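Local coordinates for periplasmic branched-chain amino acid-binding protein (Burkholderia mallei, PDB 3I09) that probably captures branched-chain amino acids or related small carboxylates in the periplasm and delivers them to an ABC transporter, at residues Lys95-Asp106 with Tyr116-Met125; Leu309-Ala319 with Ile323-His331. All coordinates share one frame; numbering follows the deposited sequence. Where two conformers were deposited one is given.

Interaction 1 (Lys95-Asp106 with Tyr116-Met125); sequences KKVYINIGAGAD and YTVHYAYDTM. With AAE (acetoacetic acid), chain C.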
# COMPACT_ATOMS: atom_id res chain seq x y z
N LYS A 95 -4.72 -9.21 -21.03
CA LYS A 95 -5.42 -10.25 -20.25
C LYS A 95 -4.43 -11.08 -19.42
O LYS A 95 -4.29 -12.31 -19.58
CB LYS A 95 -6.28 -11.12 -21.17
CG LYS A 95 -7.34 -10.27 -21.91
CD LYS A 95 -8.30 -11.12 -22.77
CE LYS A 95 -9.63 -10.38 -22.97
NZ LYS A 95 -10.73 -11.26 -23.50
N LYS A 96 -3.64 -10.37 -18.61
CA LYS A 96 -2.65 -11.02 -17.77
C LYS A 96 -2.92 -10.68 -16.32
O LYS A 96 -3.31 -9.57 -16.00
CB LYS A 96 -1.24 -10.54 -18.08
CG LYS A 96 -0.79 -10.81 -19.50
CD LYS A 96 -0.66 -12.29 -19.79
CE LYS A 96 -0.18 -12.47 -21.23
NZ LYS A 96 -0.38 -13.85 -21.73
N VAL A 97 -2.70 -11.66 -15.44
CA VAL A 97 -2.94 -11.46 -14.02
C VAL A 97 -1.99 -10.43 -13.39
O VAL A 97 -0.76 -10.53 -13.51
CB VAL A 97 -2.85 -12.81 -13.24
CG1 VAL A 97 -3.09 -12.59 -11.70
CG2 VAL A 97 -3.85 -13.85 -13.84
N TYR A 98 -2.58 -9.45 -12.73
CA TYR A 98 -1.88 -8.33 -12.18
C TYR A 98 -2.30 -8.15 -10.70
O TYR A 98 -3.48 -7.85 -10.41
CB TYR A 98 -2.20 -7.07 -12.98
CG TYR A 98 -1.64 -5.76 -12.43
CD1 TYR A 98 -0.31 -5.63 -12.03
CD2 TYR A 98 -2.45 -4.63 -12.35
CE1 TYR A 98 0.18 -4.41 -11.56
CE2 TYR A 98 -1.99 -3.43 -11.89
CZ TYR A 98 -0.68 -3.31 -11.49
OH TYR A 98 -0.25 -2.11 -11.01
N ILE A 99 -1.33 -8.31 -9.80
CA ILE A 99 -1.60 -8.10 -8.40
C ILE A 99 -0.77 -6.92 -7.93
O ILE A 99 0.46 -6.93 -8.01
CB ILE A 99 -1.28 -9.34 -7.57
CG1 ILE A 99 -2.09 -10.51 -8.10
CG2 ILE A 99 -1.63 -9.06 -6.10
CD1 ILE A 99 -1.80 -11.83 -7.36
N ASN A 100 -1.46 -5.87 -7.51
CA ASN A 100 -0.78 -4.70 -6.98
C ASN A 100 -0.77 -4.65 -5.46
O ASN A 100 -1.82 -4.79 -4.81
CB ASN A 100 -1.37 -3.41 -7.51
CG ASN A 100 -0.48 -2.22 -7.15
OD1 ASN A 100 -0.45 -1.82 -6.00
ND2 ASN A 100 0.30 -1.73 -8.12
N ILE A 101 0.44 -4.52 -4.89
CA ILE A 101 0.61 -4.41 -3.45
C ILE A 101 0.97 -2.98 -3.00
O ILE A 101 0.33 -2.40 -2.11
CB ILE A 101 1.73 -5.36 -2.94
CG1 ILE A 101 1.25 -6.83 -2.92
CG2 ILE A 101 2.17 -4.98 -1.53
CD1 ILE A 101 0.90 -7.37 -4.19
N GLY A 102 2.02 -2.42 -3.60
CA GLY A 102 2.61 -1.23 -3.02
C GLY A 102 1.84 0.07 -3.20
O GLY A 102 2.03 0.99 -2.40
N ALA A 103 0.98 0.13 -4.22
CA ALA A 103 0.29 1.35 -4.58
C ALA A 103 -1.06 1.42 -3.90
O ALA A 103 -1.68 0.41 -3.62
CB ALA A 103 0.12 1.46 -6.11
N GLY A 104 -1.49 2.63 -3.59
CA GLY A 104 -2.72 2.84 -2.87
C GLY A 104 -3.96 3.30 -3.58
O GLY A 104 -5.03 3.11 -3.06
N ALA A 105 -3.84 3.94 -4.74
CA ALA A 105 -5.01 4.62 -5.29
C ALA A 105 -6.19 3.67 -5.46
O ALA A 105 -6.09 2.64 -6.15
CB ALA A 105 -4.69 5.29 -6.63
N ASP A 106 -7.34 4.04 -4.87
CA ASP A 106 -8.55 3.22 -5.01
C ASP A 106 -9.13 3.18 -6.43
O ASP A 106 -10.02 2.38 -6.73
CB ASP A 106 -9.63 3.59 -3.96
CG ASP A 106 -10.32 4.92 -4.22
OD1 ASP A 106 -9.78 5.79 -4.93
OD2 ASP A 106 -11.41 5.12 -3.63
N TYR A 116 -8.75 -8.44 -14.46
CA TYR A 116 -7.46 -9.07 -14.26
C TYR A 116 -6.63 -8.47 -13.13
O TYR A 116 -5.45 -8.80 -13.01
CB TYR A 116 -6.67 -9.01 -15.59
CG TYR A 116 -7.39 -9.77 -16.67
CD1 TYR A 116 -7.30 -11.16 -16.75
CD2 TYR A 116 -8.25 -9.13 -17.54
CE1 TYR A 116 -8.01 -11.88 -17.70
CE2 TYR A 116 -8.96 -9.86 -18.50
CZ TYR A 116 -8.84 -11.22 -18.56
OH TYR A 116 -9.56 -11.92 -19.50
N THR A 117 -7.25 -7.60 -12.32
CA THR A 117 -6.54 -6.82 -11.31
C THR A 117 -6.91 -7.26 -9.91
O THR A 117 -8.09 -7.45 -9.62
CB THR A 117 -6.88 -5.35 -11.49
OG1 THR A 117 -6.51 -4.95 -12.83
CG2 THR A 117 -6.16 -4.47 -10.41
N VAL A 118 -5.91 -7.42 -9.05
CA VAL A 118 -6.14 -7.63 -7.65
C VAL A 118 -5.41 -6.51 -6.91
O VAL A 118 -4.22 -6.28 -7.17
CB VAL A 118 -5.59 -8.99 -7.21
CG1 VAL A 118 -5.76 -9.18 -5.68
CG2 VAL A 118 -6.31 -10.09 -7.98
N HIS A 119 -6.10 -5.86 -5.96
CA HIS A 119 -5.49 -4.83 -5.12
C HIS A 119 -5.39 -5.43 -3.73
O HIS A 119 -6.38 -5.62 -3.03
CB HIS A 119 -6.29 -3.52 -5.17
CG HIS A 119 -5.47 -2.30 -4.82
ND1 HIS A 119 -6.03 -1.05 -4.68
CD2 HIS A 119 -4.13 -2.12 -4.66
CE1 HIS A 119 -5.09 -0.17 -4.38
NE2 HIS A 119 -3.92 -0.79 -4.36
N TYR A 120 -4.16 -5.79 -3.35
CA TYR A 120 -3.96 -6.80 -2.34
C TYR A 120 -3.86 -6.31 -0.89
O TYR A 120 -4.36 -7.00 0.02
CB TYR A 120 -2.75 -7.67 -2.66
CG TYR A 120 -2.72 -9.01 -1.94
CD1 TYR A 120 -3.35 -10.13 -2.49
CD2 TYR A 120 -1.97 -9.19 -0.76
CE1 TYR A 120 -3.27 -11.38 -1.87
CE2 TYR A 120 -1.91 -10.44 -0.11
CZ TYR A 120 -2.54 -11.54 -0.70
OH TYR A 120 -2.52 -12.78 -0.10
N ALA A 121 -3.16 -5.20 -0.66
CA ALA A 121 -2.72 -4.83 0.70
C ALA A 121 -3.51 -3.73 1.41
O ALA A 121 -3.84 -3.86 2.59
CB ALA A 121 -1.24 -4.50 0.72
N TYR A 122 -3.77 -2.65 0.70
CA TYR A 122 -4.44 -1.47 1.26
C TYR A 122 -4.91 -0.61 0.09
O TYR A 122 -4.48 -0.82 -1.03
CB TYR A 122 -3.53 -0.63 2.15
CG TYR A 122 -2.51 0.15 1.41
CD1 TYR A 122 -1.45 -0.48 0.77
CD2 TYR A 122 -2.66 1.52 1.20
CE1 TYR A 122 -0.51 0.25 0.01
CE2 TYR A 122 -1.71 2.27 0.48
CZ TYR A 122 -0.66 1.63 -0.13
OH TYR A 122 0.25 2.37 -0.86
N ASP A 123 -5.78 0.35 0.34
CA ASP A 123 -6.03 1.41 -0.64
C ASP A 123 -6.38 2.70 0.06
O ASP A 123 -6.49 2.77 1.29
CB ASP A 123 -7.06 1.04 -1.74
CG ASP A 123 -8.48 0.86 -1.23
OD1 ASP A 123 -8.88 1.53 -0.27
OD2 ASP A 123 -9.20 0.02 -1.85
N THR A 124 -6.51 3.75 -0.73
CA THR A 124 -6.77 5.08 -0.16
C THR A 124 -8.14 5.24 0.48
O THR A 124 -8.30 6.08 1.37
CB THR A 124 -6.59 6.15 -1.24
OG1 THR A 124 -7.37 5.82 -2.39
CG2 THR A 124 -5.13 6.23 -1.64
N MSE A 125 -9.13 4.45 0.07
CA MSE A 125 -10.42 4.46 0.78
C MSE A 125 -10.26 3.91 2.22
O MSE A 125 -10.77 4.49 3.15
CB MSE A 125 -11.46 3.67 -0.02
CG MSE A 125 -12.76 3.53 0.63
SE MSE A 125 -13.63 5.31 0.69
CE MSE A 125 -14.21 5.35 -1.14
O1 AAE C . 0.29 4.63 -4.21
C2 AAE C . 1.31 5.31 -3.98
O3 AAE C . 1.84 6.03 -4.84
C4 AAE C . 1.88 5.28 -2.57
C5 AAE C . 2.94 4.22 -2.43
O8 AAE C . 3.10 3.34 -3.31
C9 AAE C . 3.66 4.21 -1.11
O HOH W 1 -11.37 -13.68 -21.86
O HOH W 2 -2.42 -2.57 -1.99
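Y98, I99 and N100 pair in parallel with T117, V118 and H119, joining the last two strands of the six-stranded sheet in one lobe of a type I periplasmic binding protein. Four backbone hydrogen bonds give the evidence for the register: Y98 N to Y116 O, V118 N to Y98 O, N100 N to V118 O and Y120 N to N100 O. Apolar contacts line one face, where I99 CG1 lies 3.9 Å from V118 CB and I99 CG2 reaches Y120 CB. At the start of the pair, K95, just past the end of helix 81-94, sets its CA over the centre of the Y116 ring, 3.8 Å from the centroid, a CH-pi contact; Y116 OH is hydrogen-bonded to D303 OD1.

Beyond the strands, side chains and one backbone N-H hold the loop that carries part of the acetoacetic acid pocket. H119 NE2 donates to A103 O over 2.6 Å at a nearly straight 171°, the acceptor lying in the imidazole plane although the ring nitrogen sits above the carbonyl plane. N100 OD1 receives A103 N on a lone pair, closing an Asx motif, while N100 ND2 donates to Y98 OH, which is also hydrogen-bonded to A84 O. Y122 CG lies between its own backbone N and carbonyl carbon, and the end of the ring comes back to the loop, where its OH donates to G102 O at 2.7 Å. T124 N donates to G104 O, and T124 OG1 accepts from D106 N. The loop so fixed presents G104 N to the ligand, 2.7 Å from AAE O1 with an angle of 168° at the hydrogen.

Interaction 2 (Leu309-Ala319 with Ile323-His331); sequences LKKMKIDDFYA and IRTDGSMIH. With EDO (1,2-ethanediol), chain M.
A strand-turn-strand element of the antiparallel sheet, strands 320-323 and 329-338 joined through the type I turn R324-G327, is covered here by the end of helix 302-309 and the chain that follows it. I323 is the central apolar residue: its CD1 lies 4.0 Å from L309 CD2, and its CG1 meets I314 CD1. I314 CD1 also packs on M329 CG at 3.6 Å. M329, a selenomethionine, bends at chi2 and chi3 (-80° and -88°), which carries CE to A319 CB and to the edge of the Y318 ring, 3.8 Å from CE2. CE also lies above one face of the H331 imidazole.

Polar contacts border this apolar patch. The extended K310 chain passes the R324 carbonyl and its NZ donates to T325 O at 3.0 Å, approaching from above the carbonyl plane. Within the turn, R324 makes a side-on salt bridge to D326 (NE to OD1, NH2 to OD2), with NH2 also hydrogen-bonded to T364 O, while S328 N reaches D326 OD1 from the other face of the carboxylate. A water accepts from I323 N and donates to both L309 O and M312 O, bridging the two backbones. At the far end H331 NE2 has A121 O as its stronger partner and makes only a weak 3.4 Å bond to Y318 OH, itself hydrogen-bonded to S252. H331 ND1 faces M329 O and NE2 faces A121 O, two carbonyl acceptors, so a proton on both nitrogens, and hence a positive charge, is plausible.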
# COMPACT_ATOMS: atom_id res chain seq x y z
N LEU A 309 -8.62 -17.29 -8.09
CA LEU A 309 -8.36 -16.22 -7.13
C LEU A 309 -9.65 -15.69 -6.49
O LEU A 309 -9.67 -15.36 -5.30
CB LEU A 309 -7.57 -15.08 -7.78
CG LEU A 309 -6.10 -15.35 -8.04
CD1 LEU A 309 -5.51 -14.28 -8.99
CD2 LEU A 309 -5.28 -15.46 -6.74
N LYS A 310 -10.72 -15.64 -7.28
CA LYS A 310 -12.00 -15.12 -6.82
C LYS A 310 -12.89 -16.12 -6.14
O LYS A 310 -13.95 -15.74 -5.67
CB LYS A 310 -12.72 -14.39 -7.96
CG LYS A 310 -11.99 -13.05 -8.23
CD LYS A 310 -12.69 -12.06 -9.05
CE LYS A 310 -11.78 -10.82 -9.28
NZ LYS A 310 -12.31 -9.86 -10.26
N LYS A 311 -12.45 -17.36 -5.99
CA LYS A 311 -13.23 -18.34 -5.25
C LYS A 311 -12.50 -18.99 -4.06
O LYS A 311 -13.11 -19.81 -3.40
CB LYS A 311 -13.77 -19.44 -6.17
CG LYS A 311 -12.75 -20.53 -6.58
CD LYS A 311 -13.31 -21.34 -7.76
CE LYS A 311 -12.44 -22.56 -8.10
NZ LYS A 311 -13.13 -23.44 -9.13
N MSE A 312 -11.24 -18.67 -3.82
CA MSE A 312 -10.43 -19.28 -2.74
C MSE A 312 -10.33 -18.35 -1.55
O MSE A 312 -10.06 -17.17 -1.72
CB MSE A 312 -8.97 -19.51 -3.23
CG MSE A 312 -8.84 -20.32 -4.50
SE MSE A 312 -7.08 -21.16 -4.71
CE MSE A 312 -7.38 -22.44 -3.23
N LYS A 313 -10.47 -18.87 -0.34
CA LYS A 313 -10.15 -18.10 0.84
C LYS A 313 -8.63 -17.90 0.91
O LYS A 313 -7.87 -18.76 0.44
CB LYS A 313 -10.62 -18.81 2.09
CG LYS A 313 -12.12 -18.89 2.27
CD LYS A 313 -12.45 -19.65 3.55
CE LYS A 313 -13.97 -19.86 3.78
NZ LYS A 313 -14.27 -20.38 5.16
N ILE A 314 -8.21 -16.77 1.45
CA ILE A 314 -6.81 -16.51 1.84
C ILE A 314 -6.70 -16.62 3.38
O ILE A 314 -7.55 -16.10 4.13
CB ILE A 314 -6.36 -15.15 1.36
CG1 ILE A 314 -6.33 -15.13 -0.17
CG2 ILE A 314 -4.96 -14.80 2.00
CD1 ILE A 314 -6.37 -13.77 -0.83
N ASP A 315 -5.71 -17.36 3.88
CA ASP A 315 -5.53 -17.45 5.32
C ASP A 315 -4.07 -17.80 5.60
O ASP A 315 -3.69 -18.97 5.59
CB ASP A 315 -6.45 -18.54 5.95
CG ASP A 315 -6.42 -18.55 7.48
OD1 ASP A 315 -5.73 -17.73 8.13
OD2 ASP A 315 -7.15 -19.39 8.07
N ASP A 316 -3.27 -16.77 5.80
CA ASP A 316 -1.86 -16.96 6.07
C ASP A 316 -1.41 -15.96 7.16
O ASP A 316 -2.24 -15.30 7.79
CB ASP A 316 -1.07 -16.93 4.77
CG ASP A 316 -1.12 -15.57 4.06
OD1 ASP A 316 -1.46 -14.55 4.69
OD2 ASP A 316 -0.74 -15.50 2.86
N PHE A 317 -0.08 -15.89 7.39
CA PHE A 317 0.48 -15.02 8.41
C PHE A 317 0.17 -13.52 8.14
O PHE A 317 0.24 -12.70 9.06
CB PHE A 317 2.01 -15.20 8.47
CG PHE A 317 2.70 -14.48 7.37
CD1 PHE A 317 2.82 -15.04 6.11
CD2 PHE A 317 3.14 -13.19 7.56
CE1 PHE A 317 3.38 -14.32 5.08
CE2 PHE A 317 3.73 -12.48 6.51
CZ PHE A 317 3.84 -13.06 5.28
N TYR A 318 -0.13 -13.19 6.89
CA TYR A 318 -0.43 -11.82 6.47
C TYR A 318 -1.89 -11.44 6.74
O TYR A 318 -2.16 -10.44 7.38
CB TYR A 318 -0.05 -11.59 4.99
CG TYR A 318 -0.48 -10.23 4.52
CD1 TYR A 318 0.17 -9.07 4.99
CD2 TYR A 318 -1.56 -10.08 3.65
CE1 TYR A 318 -0.27 -7.79 4.62
CE2 TYR A 318 -2.03 -8.78 3.28
CZ TYR A 318 -1.38 -7.65 3.79
OH TYR A 318 -1.86 -6.40 3.41
N ALA A 319 -2.83 -12.28 6.30
CA ALA A 319 -4.24 -11.94 6.36
C ALA A 319 -5.13 -13.14 6.24
O ALA A 319 -4.74 -14.17 5.68
CB ALA A 319 -4.63 -10.92 5.26
N ILE A 323 -10.81 -12.32 -2.38
CA ILE A 323 -10.69 -11.32 -3.45
C ILE A 323 -12.05 -11.21 -4.08
O ILE A 323 -12.59 -12.18 -4.63
CB ILE A 323 -9.60 -11.69 -4.47
CG1 ILE A 323 -8.22 -11.74 -3.81
CG2 ILE A 323 -9.64 -10.71 -5.69
CD1 ILE A 323 -7.12 -12.54 -4.69
N ARG A 324 -12.60 -10.01 -4.04
CA ARG A 324 -13.99 -9.81 -4.48
C ARG A 324 -14.07 -9.29 -5.91
O ARG A 324 -13.05 -9.07 -6.57
CB ARG A 324 -14.75 -8.91 -3.51
CG ARG A 324 -14.31 -7.50 -3.51
CD ARG A 324 -15.23 -6.66 -2.57
NE ARG A 324 -14.86 -5.28 -2.71
CZ ARG A 324 -15.24 -4.29 -1.91
NH1 ARG A 324 -16.01 -4.53 -0.85
NH2 ARG A 324 -14.83 -3.07 -2.18
N THR A 325 -15.30 -9.08 -6.39
CA THR A 325 -15.54 -8.75 -7.78
C THR A 325 -14.69 -7.59 -8.32
O THR A 325 -14.13 -7.69 -9.41
CB THR A 325 -17.06 -8.48 -8.02
OG1 THR A 325 -17.78 -9.67 -7.65
CG2 THR A 325 -17.34 -8.17 -9.48
N ASP A 326 -14.60 -6.51 -7.56
CA ASP A 326 -13.88 -5.30 -8.02
C ASP A 326 -12.37 -5.44 -7.99
O ASP A 326 -11.66 -4.52 -8.41
CB ASP A 326 -14.33 -4.03 -7.26
CG ASP A 326 -13.96 -4.02 -5.76
OD1 ASP A 326 -13.37 -4.99 -5.23
OD2 ASP A 326 -14.31 -3.02 -5.08
N GLY A 327 -11.90 -6.58 -7.48
CA GLY A 327 -10.48 -6.86 -7.38
C GLY A 327 -9.85 -6.63 -6.01
O GLY A 327 -8.70 -6.97 -5.81
N SER A 328 -10.56 -6.00 -5.08
CA SER A 328 -9.98 -5.78 -3.77
C SER A 328 -9.87 -7.08 -2.99
O SER A 328 -10.82 -7.85 -2.92
CB SER A 328 -10.81 -4.81 -2.95
OG SER A 328 -10.66 -3.51 -3.46
N MSE A 329 -8.72 -7.30 -2.38
CA MSE A 329 -8.57 -8.34 -1.35
C MSE A 329 -9.09 -7.77 -0.05
O MSE A 329 -8.50 -6.85 0.51
CB MSE A 329 -7.09 -8.80 -1.23
CG MSE A 329 -6.95 -10.24 -0.65
SE MSE A 329 -7.13 -10.23 1.25
CE MSE A 329 -5.25 -9.90 1.69
N ILE A 330 -10.22 -8.32 0.43
CA ILE A 330 -10.88 -7.88 1.64
C ILE A 330 -10.29 -8.56 2.86
O ILE A 330 -10.28 -9.80 2.98
CB ILE A 330 -12.42 -8.12 1.53
CG1 ILE A 330 -12.99 -7.45 0.26
CG2 ILE A 330 -13.11 -7.57 2.79
CD1 ILE A 330 -12.82 -5.94 0.21
N HIS A 331 -9.73 -7.75 3.75
CA HIS A 331 -9.10 -8.19 4.98
C HIS A 331 -9.17 -7.05 6.00
O HIS A 331 -9.22 -5.86 5.64
CB HIS A 331 -7.64 -8.65 4.72
CG HIS A 331 -6.75 -7.60 4.07
ND1 HIS A 331 -7.01 -7.06 2.83
CD2 HIS A 331 -5.60 -7.03 4.49
CE1 HIS A 331 -6.09 -6.16 2.54
NE2 HIS A 331 -5.20 -6.14 3.51
C1 EDO M . -2.17 -17.10 10.68
O1 EDO M . -1.73 -15.81 11.09
C2 EDO M . -1.07 -17.88 9.97
O2 EDO M . -0.75 -19.05 10.73
O HOH W 3 -11.22 -15.10 -3.12

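Overall arrangement
Interaction 1 precedes interaction 2 along the chain, and their centres lie about 12 Å apart, yet they touch directly. H119 N comes within 2.8 Å of G327 O, and A121 O within 2.8 Å of H331 NE2, both probable hydrogen bonds. The edge strand 117-119 of the six-stranded sheet therefore meets the turn and start of strand 329-338, which belongs to the separate antiparallel sheet. Helix 278-297 packs against both: I101 and A121 of interaction 1 and L309 and Y318 of interaction 2 touch it. Interaction 1 supplies pocket residues; interaction 2, whose Y318 side chain lies about 13 Å from the acetoacetic acid, supplies none and joins the antiparallel sheet to the sheet edge leading there.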